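Local atomic coordinates of arylmalonate decarboxylase (PDB entry 2VLB), a protein that catalyses the decarboxylation of 2-aryl-2-methylmalonates to 2-arylpropionates with release of carbon dioxide. Residues A[79-84]-A[134-139]; A[121-126]-A[146-151]; A[83-88]-A[141-146]. One frame throughout, in Å; residues are numbered along the deposited sequence.

How the contacts relate
Contact 2 pairs the two strands of a beta-alpha-beta unit. Contact 1 uses the middle of helix 130-142, contact 3 its end and the loop after it. Both join it to the region around helices 77-81 and 85-99, which follows a strand of the other four-stranded sheet. Contacts 1 and 3 are neighbours, about 7 Å between centres, and share Arg83 and Gly84. Contact 2 is about 13 Å from contact 1, centre to centre, and touches it where Leu124 CD2 meets Leu136 CB at 3.8 Å. Contacts 2 and 3 share Val146. No substrate is bound. Beta-mercaptoethanol, probably from crystallisation, is linked to Cys150; the Tyr82 side chain also lies about 4 Å from a beta-mercaptoethanol.

Contact 1. Residues A[79-84]-A[134-139]; sequences LSFYRG and ERLAAF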
loop_
_atom_site.group_PDB
_atom_site.type_symbol
_atom_site.label_atom_id
_atom_site.label_comp_id
_atom_site.label_asym_id
_atom_site.label_seq_id
_atom_site.Cartn_x
_atom_site.Cartn_y
_atom_site.Cartn_z
ATOM N N LEU A 79 6.562 -7.905 1.576
ATOM C CA LEU A 79 7.567 -7.888 0.502
ATOM C C LEU A 79 8.017 -6.483 0.170
ATOM O O LEU A 79 9.211 -6.259 -0.079
ATOM C CB LEU A 79 7.070 -8.600 -0.750
ATOM C CG LEU A 79 7.125 -10.132 -0.696
ATOM C CD1 LEU A 79 6.285 -10.720 -1.805
ATOM C CD2 LEU A 79 8.595 -10.680 -0.751
ATOM N N SER A 80 7.087 -5.521 0.192
ATOM C CA SER A 80 7.431 -4.130 -0.176
ATOM C C SER A 80 8.254 -3.392 0.890
ATOM O O SER A 80 9.048 -2.525 0.547
ATOM C CB SER A 80 6.172 -3.278 -0.465
ATOM O OG SER A 80 5.392 -3.852 -1.489
ATOM N N PHE A 81 8.003 -3.671 2.171
ATOM C CA PHE A 81 8.595 -2.888 3.261
ATOM C C PHE A 81 9.629 -3.605 4.144
ATOM O O PHE A 81 10.536 -2.953 4.677
ATOM C CB PHE A 81 7.493 -2.390 4.217
ATOM C CG PHE A 81 6.646 -1.267 3.675
ATOM C CD1 PHE A 81 7.114 0.056 3.683
ATOM C CD2 PHE A 81 5.356 -1.519 3.210
ATOM C CE1 PHE A 81 6.320 1.102 3.210
ATOM C CE2 PHE A 81 4.526 -0.465 2.759
ATOM C CZ PHE A 81 5.011 0.846 2.760
ATOM N N TYR A 82 9.469 -4.916 4.370
ATOM C CA TYR A 82 10.121 -5.534 5.554
ATOM C C TYR A 82 11.627 -5.685 5.424
ATOM O O TYR A 82 12.305 -5.907 6.412
ATOM C CB TYR A 82 9.494 -6.876 5.951
ATOM C CG TYR A 82 8.168 -6.781 6.685
ATOM C CD1 TYR A 82 7.377 -5.617 6.622
ATOM C CD2 TYR A 82 7.682 -7.866 7.403
ATOM C CE1 TYR A 82 6.155 -5.538 7.272
ATOM C CE2 TYR A 82 6.460 -7.795 8.061
ATOM C CZ TYR A 82 5.703 -6.634 7.985
ATOM O OH TYR A 82 4.493 -6.583 8.643
ATOM N N ARG A 83 12.151 -5.575 4.207
ATOM C CA ARG A 83 13.597 -5.715 4.017
ATOM C C ARG A 83 14.274 -4.388 3.678
ATOM O O ARG A 83 15.462 -4.350 3.364
ATOM C CB ARG A 83 13.889 -6.761 2.939
ATOM C CG ARG A 83 13.471 -8.170 3.398
ATOM C CD ARG A 83 13.784 -9.189 2.295
ATOM N NE ARG A 83 13.581 -10.543 2.787
ATOM C CZ ARG A 83 12.411 -11.187 2.770
ATOM N NH1 ARG A 83 11.335 -10.613 2.241
ATOM N NH2 ARG A 83 12.332 -12.417 3.255
ATOM N N GLY A 84 13.523 -3.300 3.752
ATOM C CA GLY A 84 14.055 -1.961 3.434
ATOM C C GLY A 84 13.978 -1.572 1.962
ATOM O O GLY A 84 13.548 -2.360 1.098
ATOM N N GLU A 134 6.580 -0.908 13.203
ATOM C CA GLU A 134 8.019 -0.819 13.404
ATOM C C GLU A 134 8.806 -1.060 12.131
ATOM O O GLU A 134 9.784 -0.348 11.866
ATOM C CB GLU A 134 8.452 -1.722 14.561
ATOM C CG GLU A 134 7.773 -1.232 15.869
ATOM C CD GLU A 134 8.483 -1.638 17.138
ATOM O OE1 GLU A 134 9.713 -1.493 17.192
ATOM O OE2 GLU A 134 7.796 -2.083 18.092
ATOM N N ARG A 135 8.376 -2.034 11.333
ATOM C CA ARG A 135 8.993 -2.292 10.047
ATOM C C ARG A 135 8.815 -1.108 9.079
ATOM O O ARG A 135 9.776 -0.680 8.428
ATOM C CB ARG A 135 8.402 -3.566 9.410
ATOM C CG ARG A 135 8.773 -4.874 10.099
ATOM C CD ARG A 135 10.258 -5.270 9.936
ATOM N NE ARG A 135 11.193 -4.684 10.921
ATOM C CZ ARG A 135 11.194 -4.898 12.250
ATOM N NH1 ARG A 135 10.294 -5.668 12.863
ATOM N NH2 ARG A 135 12.127 -4.324 12.994
ATOM N N LEU A 136 7.585 -0.604 8.966
ATOM C CA LEU A 136 7.288 0.489 8.050
ATOM C C LEU A 136 7.991 1.782 8.500
ATOM O O LEU A 136 8.489 2.546 7.667
ATOM C CB LEU A 136 5.777 0.708 7.926
ATOM C CG LEU A 136 5.139 -0.117 6.809
ATOM C CD1 LEU A 136 5.407 -1.625 6.970
ATOM C CD2 LEU A 136 3.638 0.155 6.721
ATOM N N ALA A 137 8.073 2.001 9.804
ATOM C CA ALA A 137 8.789 3.180 10.332
ATOM C C ALA A 137 10.278 3.130 9.988
ATOM O O ALA A 137 10.890 4.165 9.666
ATOM C CB ALA A 137 8.625 3.293 11.842
ATOM N N ALA A 138 10.870 1.942 10.102
ATOM C CA ALA A 138 12.287 1.793 9.831
ATOM C C ALA A 138 12.566 2.095 8.351
ATOM O O ALA A 138 13.537 2.777 8.015
ATOM C CB ALA A 138 12.740 0.402 10.200
ATOM N N PHE A 139 11.688 1.590 7.487
ATOM C CA PHE A 139 11.739 1.824 6.042
ATOM C C PHE A 139 11.648 3.321 5.699
ATOM O O PHE A 139 12.440 3.828 4.888
ATOM C CB PHE A 139 10.564 1.093 5.385
ATOM C CG PHE A 139 10.543 1.170 3.883
ATOM C CD1 PHE A 139 10.929 0.077 3.135
ATOM C CD2 PHE A 139 10.098 2.320 3.211
ATOM C CE1 PHE A 139 10.899 0.116 1.713
ATOM C CE2 PHE A 139 10.075 2.374 1.792
ATOM C CZ PHE A 139 10.474 1.263 1.049
HETATM O O HOH W 1 11.754 -2.211 7.323
HETATM O O HOH W 2 13.014 -3.730 9.052
#
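The type I turn from Phe81 to Gly84 lies against helix 130-142, closest where the CA atoms of Gly84 and Phe139 are 5.1 Å apart. Two rings meet here edge-to-face. The CD1 edge of Phe81 points at the face of Phe139, with centroids 5.0 Å apart and planes at 73°. Phe139 holds its CG anti to the backbone N (chi1 -176°), which lays the ring over Phe81 CD1 and beside Gly84. Phe139 CE1 lies 3.4 Å from Ser80 O, and CD1 is close to Phe81 O. Leu136 covers one face of Phe81. Its CG sits 3.7 Å from the ring centroid in a CH-pi contact, and its CD1 is 3.5 Å from Phe81 CB. Tyr82 is met in a similar way by Arg135, whose CG stands 3.8 Å from the centroid of the tyrosine ring, over its centre. The arginine chain bends beyond this point, and its guanidinium plane lies nearly perpendicular to the ring. Water joins the backbones. One molecule donates to both Phe81 O (3.0 Å) and Arg135 O (2.7 Å). Another accepts from Arg135 NE and bonds weakly to Tyr82 O. Phe81 O also takes the turn bond from Gly84 N, so it has two donors. Around this interface, Phe81 packs on Ser107 and Val110 of helix 106-116. Leu136 rests on Leu124 of strand 121-126, and Phe139 on Ala85 of helix 85-99.

Contact 2. Residues A[121-126]-A[146-151]; sequences RVALAT and VPTGCR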
loop_
_atom_site.group_PDB
_atom_site.type_symbol
_atom_site.label_atom_id
_atom_site.label_comp_id
_atom_site.label_asym_id
_atom_site.label_seq_id
_atom_site.Cartn_x
_atom_site.Cartn_y
_atom_site.Cartn_z
ATOM N N ARG A 121 7.246 14.506 8.586
ATOM C CA ARG A 121 7.050 13.879 9.891
ATOM C C ARG A 121 5.748 13.077 9.855
ATOM O O ARG A 121 4.690 13.650 9.603
ATOM C CB ARG A 121 7.038 14.945 10.989
ATOM C CG ARG A 121 8.362 15.718 11.088
ATOM C CD ARG A 121 8.358 16.776 12.191
ATOM N NE ARG A 121 8.261 16.177 13.521
ATOM C CZ ARG A 121 9.293 15.774 14.261
ATOM N NH1 ARG A 121 10.544 15.882 13.814
ATOM N NH2 ARG A 121 9.068 15.247 15.460
ATOM N N VAL A 122 5.839 11.754 10.061
ATOM C CA VAL A 122 4.689 10.831 9.921
ATOM C C VAL A 122 4.326 10.083 11.212
ATOM O O VAL A 122 5.189 9.443 11.818
ATOM C CB VAL A 122 4.967 9.672 8.906
ATOM C CG1 VAL A 122 3.650 9.115 8.355
ATOM C CG2 VAL A 122 5.869 10.076 7.804
ATOM N N ALA A 123 3.051 10.125 11.610
ATOM C CA ALA A 123 2.519 9.188 12.614
ATOM C C ALA A 123 1.977 7.950 11.902
ATOM O O ALA A 123 1.254 8.071 10.903
ATOM C CB ALA A 123 1.421 9.846 13.458
ATOM N N LEU A 124 2.350 6.770 12.394
ATOM C CA LEU A 124 1.929 5.502 11.801
ATOM C C LEU A 124 0.824 4.861 12.638
ATOM O O LEU A 124 0.871 4.878 13.880
ATOM C CB LEU A 124 3.102 4.529 11.678
ATOM C CG LEU A 124 4.227 4.909 10.699
ATOM C CD1 LEU A 124 5.189 5.946 11.308
ATOM C CD2 LEU A 124 4.967 3.643 10.242
ATOM N N ALA A 125 -0.163 4.306 11.944
ATOM C CA ALA A 125 -1.299 3.635 12.563
ATOM C C ALA A 125 -1.556 2.334 11.809
ATOM O O ALA A 125 -1.374 2.259 10.583
ATOM C CB ALA A 125 -2.531 4.523 12.519
ATOM N N THR A 126 -1.930 1.295 12.544
ATOM C CA THR A 126 -2.325 0.034 11.913
ATOM C C THR A 126 -3.435 -0.653 12.710
ATOM O O THR A 126 -3.567 -0.435 13.920
ATOM C CB THR A 126 -1.123 -0.905 11.689
ATOM O OG1 THR A 126 -1.582 -2.034 10.927
ATOM C CG2 THR A 126 -0.509 -1.404 13.034
ATOM N N VAL A 146 10.500 11.064 8.875
ATOM C CA VAL A 146 10.665 11.055 10.326
ATOM C C VAL A 146 9.418 10.472 11.019
ATOM O O VAL A 146 8.416 11.168 11.230
ATOM C CB VAL A 146 11.076 12.461 10.882
ATOM C CG1 VAL A 146 11.215 12.444 12.386
ATOM C CG2 VAL A 146 12.403 12.909 10.258
ATOM N N PRO A 147 9.472 9.176 11.354
ATOM C CA PRO A 147 8.383 8.622 12.163
ATOM C C PRO A 147 8.300 9.340 13.511
ATOM O O PRO A 147 9.321 9.638 14.143
ATOM C CB PRO A 147 8.769 7.151 12.308
ATOM C CG PRO A 147 9.637 6.895 11.083
ATOM C CD PRO A 147 10.448 8.139 10.955
ATOM N N THR A 148 7.090 9.694 13.901
ATOM C CA THR A 148 6.898 10.476 15.111
ATOM C C THR A 148 6.153 9.705 16.210
ATOM O O THR A 148 6.003 10.209 17.320
ATOM C CB THR A 148 6.090 11.764 14.796
ATOM O OG1 THR A 148 4.888 11.394 14.105
ATOM C CG2 THR A 148 6.906 12.733 13.928
ATOM N N GLY A 149 5.677 8.498 15.911
ATOM C CA GLY A 149 4.828 7.769 16.857
ATOM C C GLY A 149 4.110 6.652 16.147
ATOM O O GLY A 149 3.948 6.701 14.922
ATOM N N CYS A 150 3.695 5.632 16.907
ATOM C CA CYS A 150 3.162 4.393 16.329
ATOM C C CYS A 150 2.011 3.924 17.213
ATOM O O CYS A 150 2.132 3.927 18.446
ATOM C CB CYS A 150 4.244 3.309 16.244
ATOM S SG CYS A 150 5.503 3.595 14.917
ATOM N N ARG A 151 0.880 3.587 16.587
ATOM C CA ARG A 151 -0.289 3.091 17.322
ATOM C C ARG A 151 -0.895 1.914 16.582
ATOM O O ARG A 151 -1.028 1.943 15.358
ATOM C CB ARG A 151 -1.321 4.197 17.500
ATOM C CG ARG A 151 -2.337 3.877 18.578
ATOM C CD ARG A 151 -3.390 4.971 18.682
ATOM N NE ARG A 151 -4.379 4.676 19.719
ATOM C CZ ARG A 151 -4.225 4.964 21.008
ATOM N NH1 ARG A 151 -3.120 5.562 21.445
ATOM N NH2 ARG A 151 -5.181 4.655 21.865
#
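Arg121 and Val146 begin a parallel strand pair whose short axes are inclined at 39°. The Arg121 side chain runs along this end. Its CB lies 3.7 Å from Thr148 CG2. The chain is straight through CG and CD, then bends at chi3 (66°). This turn brings NE and CZ alongside the same threonine methyl. At the tip, NH1 is 3.8 Å from Val146 CG1, which lies over one face of the guanidinium. NH2 also touches Thr148 CG2 and makes a salt bridge to Asp182. Beyond this end, the main-chain bonds follow the parallel pattern. Val122 N donates to Val146 O at 2.9 Å, and Thr148 N to Val122 O at 2.8 Å. Leu124 N then bonds to Gly149 O at 3.0 Å, almost straight (174°). Thr148 and Gly149 together stand opposite Ala123, one residue more than in a regular pair: a beta bulge. Thr148 OG1 lies close to Val122 O, but its bond is to Ser183 OG, in the loop before strand 185-189. On the sheet face of Leu124, its CD1 packs 3.9 Å from Pro147 CB, and its CB meets Cys150 SG. That sulfur carries a covalently attached beta-mercaptoethanol. The right-handed crossover through helix 130-142 sets these two strands side by side. Cover from Val146 and Thr148 partly shields the Arg121 guanidinium from solvent, which may modestly strengthen its salt bridge with Asp182.

Contact 3. Residues A[83-88]-A[141-146]; sequences RGAAFN and AEESLV
Ala85 and Glu142 are tied by one hydrogen bond, from Ala85 N to Glu142 OE2, 3.0 Å long and bent slightly to 160° at the hydrogen. The donor approaches OE2 on the syn side of the carboxylate, 29° out of its plane. The same oxygen lies 3.5 Å from Gly84 CA and also faces Ala85 CB. Glu142 gets there as an extended arm. Its CG is anti to the backbone N (chi1 -178°), and the chain stays extended beyond CG. Glu143 comes to the same alanine by another route. Its chain bends at chi2, and OE2 ends 3.1 Å from Ala85 CB, a close approach. Its side chain also touches Leu111 of helix 106-116. The next shell is the two helix ends. Gly84 holds the N-cap position of helix 85-99. It has a positive phi, and its O takes a weak bond from Asn88 N in the first helical turn. With no side chain at Gly84, the carboxylate of Glu142 can lie close beside it. On the other side, helix 130-142 ends in a Schellman motif. Ser144, with positive phi, donates from N to Ala141 O at 2.9 Å, while Leu145 N bonds to Leu140 O. Glu142 and Glu143 lie at this helix end. Leu145 then packs on Leu111, Leu114 and Val122, and Ser144 O accepts from Arg120 NE. Farther out on the first segment, Arg83 makes a cation-pi contact with Phe87, its CD lying over the ring. The contact is small and lies at the surface. Glu142 meets a main-chain N-H at the start of helix 85-99, which probably favours its charged form. The nearby Glu143 carboxylate and the C-terminal end of helix 130-142 would oppose this.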
loop_
_atom_site.group_PDB
_atom_site.type_symbol
_atom_site.label_atom_id
_atom_site.label_comp_id
_atom_site.label_asym_id
_atom_site.label_seq_id
_atom_site.Cartn_x
_atom_site.Cartn_y
_atom_site.Cartn_z
ATOM N N ARG A 83 12.151 -5.575 4.207
ATOM C CA ARG A 83 13.597 -5.715 4.017
ATOM C C ARG A 83 14.274 -4.388 3.678
ATOM O O ARG A 83 15.462 -4.350 3.364
ATOM C CB ARG A 83 13.889 -6.761 2.939
ATOM C CG ARG A 83 13.471 -8.170 3.398
ATOM C CD ARG A 83 13.784 -9.189 2.295
ATOM N NE ARG A 83 13.581 -10.543 2.787
ATOM C CZ ARG A 83 12.411 -11.187 2.770
ATOM N NH1 ARG A 83 11.335 -10.613 2.241
ATOM N NH2 ARG A 83 12.332 -12.417 3.255
ATOM N N GLY A 84 13.523 -3.300 3.752
ATOM C CA GLY A 84 14.055 -1.961 3.434
ATOM C C GLY A 84 13.978 -1.572 1.962
ATOM O O GLY A 84 13.548 -2.360 1.098
ATOM N N ALA A 85 14.436 -0.359 1.674
ATOM C CA ALA A 85 14.238 0.260 0.371
ATOM C C ALA A 85 15.109 -0.332 -0.736
ATOM O O ALA A 85 14.657 -0.450 -1.880
ATOM C CB ALA A 85 14.448 1.775 0.474
ATOM N N ALA A 86 16.353 -0.690 -0.417
ATOM C CA ALA A 86 17.240 -1.254 -1.436
ATOM C C ALA A 86 16.678 -2.564 -1.992
ATOM O O ALA A 86 16.734 -2.815 -3.214
ATOM C CB ALA A 86 18.656 -1.456 -0.870
ATOM N N PHE A 87 16.172 -3.422 -1.097
ATOM C CA PHE A 87 15.551 -4.673 -1.533
ATOM C C PHE A 87 14.330 -4.377 -2.436
ATOM O O PHE A 87 14.138 -5.013 -3.464
ATOM C CB PHE A 87 15.096 -5.547 -0.358
ATOM C CG PHE A 87 14.331 -6.780 -0.807
ATOM C CD1 PHE A 87 15.010 -7.877 -1.325
ATOM C CD2 PHE A 87 12.941 -6.796 -0.785
ATOM C CE1 PHE A 87 14.308 -9.008 -1.780
ATOM C CE2 PHE A 87 12.243 -7.898 -1.235
ATOM C CZ PHE A 87 12.922 -8.992 -1.740
ATOM N N ASN A 88 13.502 -3.416 -2.029
ATOM C CA ASN A 88 12.333 -3.046 -2.818
ATOM C C ASN A 88 12.730 -2.586 -4.223
ATOM O O ASN A 88 12.095 -2.969 -5.227
ATOM C CB ASN A 88 11.560 -1.937 -2.086
ATOM C CG ASN A 88 10.277 -1.558 -2.790
ATOM O OD1 ASN A 88 9.321 -2.315 -2.782
ATOM N ND2 ASN A 88 10.245 -0.371 -3.372
ATOM N N ALA A 141 12.187 5.881 7.756
ATOM C CA ALA A 141 13.328 6.566 8.357
ATOM C C ALA A 141 14.560 6.469 7.446
ATOM O O ALA A 141 15.312 7.442 7.265
ATOM C CB ALA A 141 13.614 5.983 9.716
ATOM N N GLU A 142 14.752 5.287 6.859
ATOM C CA GLU A 142 15.878 5.020 5.957
ATOM C C GLU A 142 15.788 5.937 4.716
ATOM O O GLU A 142 16.789 6.254 4.077
ATOM C CB GLU A 142 15.820 3.516 5.585
ATOM C CG GLU A 142 16.892 2.967 4.690
ATOM C CD GLU A 142 16.495 1.621 4.050
ATOM O OE1 GLU A 142 17.398 0.966 3.470
ATOM O OE2 GLU A 142 15.292 1.241 4.108
ATOM N N GLU A 143 14.568 6.371 4.400
ATOM C CA GLU A 143 14.294 7.258 3.269
ATOM C C GLU A 143 14.246 8.728 3.698
ATOM O O GLU A 143 13.786 9.584 2.945
ATOM C CB GLU A 143 12.981 6.845 2.589
ATOM C CG GLU A 143 13.080 5.524 1.825
ATOM C CD GLU A 143 13.902 5.649 0.550
ATOM O OE1 GLU A 143 13.593 6.532 -0.277
ATOM O OE2 GLU A 143 14.877 4.889 0.380
ATOM N N SER A 144 14.737 9.005 4.907
ATOM C CA SER A 144 14.809 10.365 5.483
ATOM C C SER A 144 13.475 11.010 5.884
ATOM O O SER A 144 13.434 12.203 6.178
ATOM C CB SER A 144 15.625 11.330 4.599
ATOM O OG SER A 144 17.009 11.096 4.764
ATOM N N LEU A 145 12.398 10.237 5.915
ATOM C CA LEU A 145 11.191 10.699 6.581
ATOM C C LEU A 145 11.380 10.468 8.079
ATOM O O LEU A 145 12.328 9.775 8.506
ATOM C CB LEU A 145 9.927 9.995 6.066
ATOM C CG LEU A 145 9.480 10.348 4.643
ATOM C CD1 LEU A 145 10.226 9.490 3.622
ATOM C CD2 LEU A 145 7.997 10.120 4.459
ATOM N N VAL A 146 10.500 11.064 8.875
ATOM C CA VAL A 146 10.665 11.055 10.326
ATOM C C VAL A 146 9.418 10.472 11.019
ATOM O O VAL A 146 8.416 11.168 11.230
ATOM C CB VAL A 146 11.076 12.461 10.882
ATOM C CG1 VAL A 146 11.215 12.444 12.386
ATOM C CG2 VAL A 146 12.403 12.909 10.258
#